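Local coordinates for avirulence protein AvrP123 (Melampsora lini, PDB 5VJJ) that is a secreted zinc-binding effector of flax rust that may act in the nucleus and is recognised by the flax resistance protein P, at residues C39-I44 with G75-V80; G45-P50 with G71-T76. All coordinates share one frame; numbering follows the deposited sequence.

In the fold
Interactions 1 and 2 lie on the same side of the chain's centre, with their own centres about 9 Å apart, beyond the long antiparallel strands 51-58 and 64-69. The order along the chain is nested: 39-44 runs directly into 45-50, the two strands follow, and 71-76 then overlaps 75-80 at Gly-75 and Thr-76. Interaction 2 is thus the inner closure, nearer the strands, and interaction 1 the outer one, carrying the short helix 77-80. Each is centred on its own zinc ion, and Val-80 packs on Val-72 between them. With so little regular structure here, metal coordination probably accounts for much of the order at this end of the effector.

Interaction 1: C39-I44 with G75-V80; sequences CPCDYI and GTCQQV. With ZN (zinc ion), chain E.
Cys-39, Cys-41 and Cys-77 turn their sulfurs onto one zinc ion, from three directions. Cys-39 SG and Cys-41 SG each lie 2.4 Å from the zinc ion, and Cys-77 SG comes from the helix side at 2.3 Å. The angle at the metal between the sulfurs of Cys-39 and Cys-77 is 117°. Both loop cysteines place SG between their backbone N and carbonyl carbon (chi1 77° and 79°), which bends the two sulfurs inward across the turn made by Pro-40. The loop also holds two weak N-H...S bonds, from Cys-41 N to Cys-39 SG across Pro-40 and from Tyr-43 N to Cys-41 SG, which could temper the charge on the thiolates. His-81 supplies the fourth ligand through NE2, giving a three-cysteine, one-histidine zinc site of the zinc-finger kind, in which a Cys-x-Cys loop meets a Cys-x3-His pair, the cysteine opening the short helix 77-80 and the histidine directly following it; the ring of Tyr-43 stacks on that histidine. The Pro-40 ring lies alongside the helix start, its CG 3.6 Å from Cys-77 SG and its CD 3.4 Å from Gly-75 O. The same carbonyl receives a CA-H...O contact from Cys-39 CA at 3.5 Å. Cys-39 CB also meets Val-80 CB at 4.3 Å, an apolar contact to the buried valine of the helix. The helix start itself is a capping box: Gln-79 N donates to Thr-76 OG1 (3.3 Å), while Thr-76 N reaches Gln-79 OE1 in the plane of its carboxamide carbonyl.

Interaction 2: G45-P50 with G71-T76; sequences GDCPGP and GVHQGT. With ZN (zinc ion), chain D.
Metal coordination is what joins Cys-47 to His-73. The zinc ion takes Cys-47 SG at 2.3 Å and His-73 NE2 at 2.0 Å, with an S-Zn-N angle of 110°, close to the tetrahedral value. The zinc lies equally far, 3.0 Å, from His-73 CD2 and His-73 CE1, so NE2 presents itself squarely to the metal. For Cys-47 a chi1 of 172° sets SG anti to its backbone N and carries it across to the second segment. A sulfur-aromatic contact follows from this shared ligation: Cys-47 SG sits at the edge of the imidazole, near its plane, 3.6 Å from His-73 NE2, and does not lie over a ring face.

One hydrogen bond steadies the sulfur from within its own loop. Gly-49 N donates to Cys-47 SG at 3.2 Å and 157°, a fairly straight N-H...S bond that probably helps to spread the thiolate charge.

Backbone packing completes the contact at Gly-71, whose CA comes 3.4 Å from Gly-49 O and 4.0 Å from Cys-47 SG. Having no side chain, Gly-71 brings its CA close to both groups. A cis peptide joins Gly-49 to Pro-50, which stays beside Gly-71 and leads into strand 51-58.

Cys-33 and Cys-69 provide the remaining two sulfurs, and the arrangement is that of a three-cysteine, one-histidine zinc site, probably structural, fastening the loop before strand 51-58 to the one after strand 64-69.

Interaction 1: C39-I44 with G75-V80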
loop_
_atom_site.group_PDB
_atom_site.type_symbol
_atom_site.label_atom_id
_atom_site.label_comp_id
_atom_site.label_asym_id
_atom_site.label_seq_id
_atom_site.Cartn_x
_atom_site.Cartn_y
_atom_site.Cartn_z
ATOM N N CYS A 39 -17.227 -3.122 -9.712
ATOM C CA CYS A 39 -17.746 -4.354 -10.267
ATOM C C CYS A 39 -18.896 -4.030 -11.213
ATOM O O CYS A 39 -19.483 -2.945 -11.141
ATOM C CB CYS A 39 -18.220 -5.291 -9.144
ATOM S SG CYS A 39 -19.808 -4.876 -8.411
ATOM N N PRO A 40 -19.247 -4.941 -12.126
ATOM C CA PRO A 40 -20.279 -4.608 -13.124
ATOM C C PRO A 40 -21.650 -4.323 -12.530
ATOM O O PRO A 40 -22.540 -3.902 -13.279
ATOM C CB PRO A 40 -20.312 -5.848 -14.028
ATOM C CG PRO A 40 -19.799 -6.947 -13.176
ATOM C CD PRO A 40 -18.773 -6.328 -12.270
ATOM N N CYS A 41 -21.850 -4.530 -11.228
ATOM C CA CYS A 41 -23.118 -4.243 -10.574
ATOM C C CYS A 41 -22.964 -3.040 -9.644
ATOM O O CYS A 41 -21.941 -2.343 -9.651
ATOM C CB CYS A 41 -23.617 -5.476 -9.816
ATOM S SG CYS A 41 -22.809 -5.756 -8.225
ATOM N N ASP A 42 -23.993 -2.803 -8.828
ATOM C CA ASP A 42 -24.063 -1.641 -7.954
ATOM C C ASP A 42 -23.576 -1.934 -6.538
ATOM O O ASP A 42 -23.899 -1.183 -5.612
ATOM C CB ASP A 42 -25.498 -1.108 -7.909
ATOM C CG ASP A 42 -25.901 -0.410 -9.193
ATOM O OD1 ASP A 42 -25.117 0.426 -9.690
ATOM O OD2 ASP A 42 -27.003 -0.696 -9.707
ATOM N N TYR A 43 -22.802 -2.999 -6.348
ATOM C CA TYR A 43 -22.337 -3.341 -5.011
ATOM C C TYR A 43 -21.469 -2.224 -4.437
ATOM O O TYR A 43 -20.666 -1.609 -5.142
ATOM C CB TYR A 43 -21.555 -4.658 -5.037
ATOM C CG TYR A 43 -20.841 -4.961 -3.742
ATOM C CD1 TYR A 43 -19.513 -4.587 -3.553
ATOM C CD2 TYR A 43 -21.492 -5.614 -2.705
ATOM C CE1 TYR A 43 -18.856 -4.857 -2.367
ATOM C CE2 TYR A 43 -20.842 -5.889 -1.513
ATOM C CZ TYR A 43 -19.526 -5.509 -1.352
ATOM O OH TYR A 43 -18.880 -5.781 -0.172
ATOM N N ILE A 44 -21.645 -1.963 -3.146
ATOM C CA ILE A 44 -20.838 -1.005 -2.403
ATOM C C ILE A 44 -20.167 -1.757 -1.264
ATOM O O ILE A 44 -20.800 -2.585 -0.602
ATOM C CB ILE A 44 -21.680 0.167 -1.852
ATOM C CG1 ILE A 44 -22.560 0.784 -2.946
ATOM C CG2 ILE A 44 -20.780 1.234 -1.233
ATOM C CD1 ILE A 44 -21.797 1.353 -4.128
ATOM N N GLY A 75 -12.884 -5.630 -11.448
ATOM C CA GLY A 75 -13.078 -6.930 -12.051
ATOM C C GLY A 75 -14.533 -7.349 -11.965
ATOM O O GLY A 75 -15.420 -6.527 -11.754
ATOM N N THR A 76 -14.750 -8.650 -12.131
ATOM C CA THR A 76 -16.097 -9.191 -12.098
ATOM C C THR A 76 -16.641 -9.162 -10.674
ATOM O O THR A 76 -15.926 -8.890 -9.705
ATOM C CB THR A 76 -16.122 -10.623 -12.634
ATOM O OG1 THR A 76 -15.438 -11.490 -11.720
ATOM C CG2 THR A 76 -15.458 -10.705 -13.999
ATOM N N CYS A 77 -17.938 -9.451 -10.556
ATOM C CA CYS A 77 -18.565 -9.511 -9.242
ATOM C C CYS A 77 -17.962 -10.616 -8.386
ATOM O O CYS A 77 -17.866 -10.470 -7.162
ATOM C CB CYS A 77 -20.071 -9.714 -9.398
ATOM S SG CYS A 77 -20.929 -8.269 -10.065
ATOM N N GLN A 78 -17.542 -11.719 -9.007
ATOM C CA GLN A 78 -16.937 -12.811 -8.250
ATOM C C GLN A 78 -15.555 -12.432 -7.729
ATOM O O GLN A 78 -15.169 -12.856 -6.633
ATOM C CB GLN A 78 -16.858 -14.065 -9.125
ATOM C CG GLN A 78 -16.241 -15.280 -8.441
ATOM C CD GLN A 78 -17.033 -15.737 -7.232
ATOM O OE1 GLN A 78 -18.209 -15.404 -7.083
ATOM N NE2 GLN A 78 -16.391 -16.504 -6.360
ATOM N N GLN A 79 -14.805 -11.636 -8.492
ATOM C CA GLN A 79 -13.454 -11.260 -8.091
ATOM C C GLN A 79 -13.461 -10.186 -7.008
ATOM O O GLN A 79 -12.703 -10.277 -6.036
ATOM C CB GLN A 79 -12.669 -10.784 -9.315
ATOM C CG GLN A 79 -12.538 -11.843 -10.402
ATOM C CD GLN A 79 -12.188 -11.260 -11.758
ATOM O OE1 GLN A 79 -12.748 -10.244 -12.174
ATOM N NE2 GLN A 79 -11.261 -11.905 -12.458
ATOM N N VAL A 80 -14.308 -9.166 -7.150
ATOM C CA VAL A 80 -14.317 -8.065 -6.190
ATOM C C VAL A 80 -14.980 -8.483 -4.881
ATOM O O VAL A 80 -14.414 -8.289 -3.799
ATOM C CB VAL A 80 -15.004 -6.832 -6.804
ATOM C CG1 VAL A 80 -15.206 -5.750 -5.757
ATOM C CG2 VAL A 80 -14.179 -6.287 -7.962
HETATM ZN ZN ZN E . -20.803 -6.997 -8.188
#

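Interaction 2: G45-P50 with G71-T76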
loop_
_atom_site.group_PDB
_atom_site.type_symbol
_atom_site.label_atom_id
_atom_site.label_comp_id
_atom_site.label_asym_id
_atom_site.label_seq_id
_atom_site.Cartn_x
_atom_site.Cartn_y
_atom_site.Cartn_z
ATOM N N GLY A 45 -18.892 -1.474 -1.031
ATOM C CA GLY A 45 -18.177 -2.148 0.039
ATOM C C GLY A 45 -16.728 -1.714 0.091
ATOM O O GLY A 45 -16.189 -1.140 -0.861
ATOM N N ASP A 46 -16.107 -2.007 1.229
ATOM C CA ASP A 46 -14.699 -1.719 1.448
ATOM C C ASP A 46 -13.834 -2.882 0.983
ATOM O O ASP A 46 -14.222 -4.049 1.080
ATOM C CB ASP A 46 -14.423 -1.456 2.929
ATOM C CG ASP A 46 -15.392 -0.469 3.541
ATOM O OD1 ASP A 46 -15.762 0.512 2.865
ATOM O OD2 ASP A 46 -15.776 -0.674 4.710
ATOM N N CYS A 47 -12.648 -2.553 0.494
ATOM C CA CYS A 47 -11.669 -3.580 0.182
ATOM C C CYS A 47 -11.167 -4.211 1.476
ATOM O O CYS A 47 -10.708 -3.487 2.366
ATOM C CB CYS A 47 -10.496 -2.995 -0.593
ATOM S SG CYS A 47 -9.148 -4.179 -0.819
ATOM N N PRO A 48 -11.234 -5.540 1.626
ATOM C CA PRO A 48 -10.705 -6.174 2.845
ATOM C C PRO A 48 -9.189 -6.230 2.918
ATOM O O PRO A 48 -8.661 -6.753 3.907
ATOM C CB PRO A 48 -11.286 -7.597 2.786
ATOM C CG PRO A 48 -12.351 -7.557 1.742
ATOM C CD PRO A 48 -11.941 -6.511 0.776
ATOM N N GLY A 49 -8.472 -5.729 1.917
ATOM C CA GLY A 49 -7.024 -5.835 1.897
ATOM C C GLY A 49 -6.566 -7.112 1.216
ATOM O O GLY A 49 -7.335 -7.728 0.476
ATOM N N PRO A 50 -5.319 -7.533 1.471
ATOM C CA PRO A 50 -4.355 -6.923 2.397
ATOM C C PRO A 50 -3.713 -5.638 1.869
ATOM O O PRO A 50 -3.307 -5.571 0.703
ATOM C CB PRO A 50 -3.287 -8.016 2.569
ATOM C CG PRO A 50 -3.842 -9.254 1.915
ATOM C CD PRO A 50 -4.785 -8.765 0.871
ATOM N N GLY A 71 -5.557 -6.526 -2.579
ATOM C CA GLY A 71 -6.944 -6.857 -2.839
ATOM C C GLY A 71 -7.336 -6.552 -4.273
ATOM O O GLY A 71 -6.640 -5.865 -5.021
ATOM N N VAL A 72 -8.494 -7.079 -4.658
ATOM C CA VAL A 72 -9.038 -6.862 -5.994
ATOM C C VAL A 72 -9.957 -5.650 -5.935
ATOM O O VAL A 72 -10.970 -5.664 -5.227
ATOM C CB VAL A 72 -9.785 -8.103 -6.507
ATOM C CG1 VAL A 72 -10.362 -7.843 -7.892
ATOM C CG2 VAL A 72 -8.857 -9.309 -6.539
ATOM N N HIS A 73 -9.600 -4.598 -6.673
ATOM C CA HIS A 73 -10.394 -3.378 -6.724
ATOM C C HIS A 73 -11.288 -3.291 -7.952
ATOM O O HIS A 73 -12.363 -2.686 -7.876
ATOM C CB HIS A 73 -9.475 -2.151 -6.688
ATOM C CG HIS A 73 -8.641 -2.063 -5.447
ATOM N ND1 HIS A 73 -7.619 -1.148 -5.299
ATOM C CD2 HIS A 73 -8.678 -2.773 -4.294
ATOM C CE1 HIS A 73 -7.065 -1.299 -4.109
ATOM N NE2 HIS A 73 -7.691 -2.278 -3.479
ATOM N N GLN A 74 -10.875 -3.876 -9.075
ATOM C CA GLN A 74 -11.676 -3.895 -10.292
ATOM C C GLN A 74 -11.764 -5.320 -10.816
ATOM O O GLN A 74 -10.836 -6.117 -10.653
ATOM C CB GLN A 74 -11.087 -2.992 -11.388
ATOM C CG GLN A 74 -11.151 -1.506 -11.091
ATOM C CD GLN A 74 -10.791 -0.657 -12.298
ATOM O OE1 GLN A 74 -10.696 -1.160 -13.418
ATOM N NE2 GLN A 74 -10.585 0.637 -12.074
ATOM N N GLY A 75 -12.884 -5.630 -11.448
ATOM C CA GLY A 75 -13.078 -6.930 -12.051
ATOM C C GLY A 75 -14.533 -7.349 -11.965
ATOM O O GLY A 75 -15.420 -6.527 -11.754
ATOM N N THR A 76 -14.750 -8.650 -12.131
ATOM C CA THR A 76 -16.097 -9.191 -12.098
ATOM C C THR A 76 -16.641 -9.162 -10.674
ATOM O O THR A 76 -15.926 -8.890 -9.705
ATOM C CB THR A 76 -16.122 -10.623 -12.634
ATOM O OG1 THR A 76 -15.438 -11.490 -11.720
ATOM C CG2 THR A 76 -15.458 -10.705 -13.999
HETATM ZN ZN ZN D . -7.477 -2.687 -1.495
#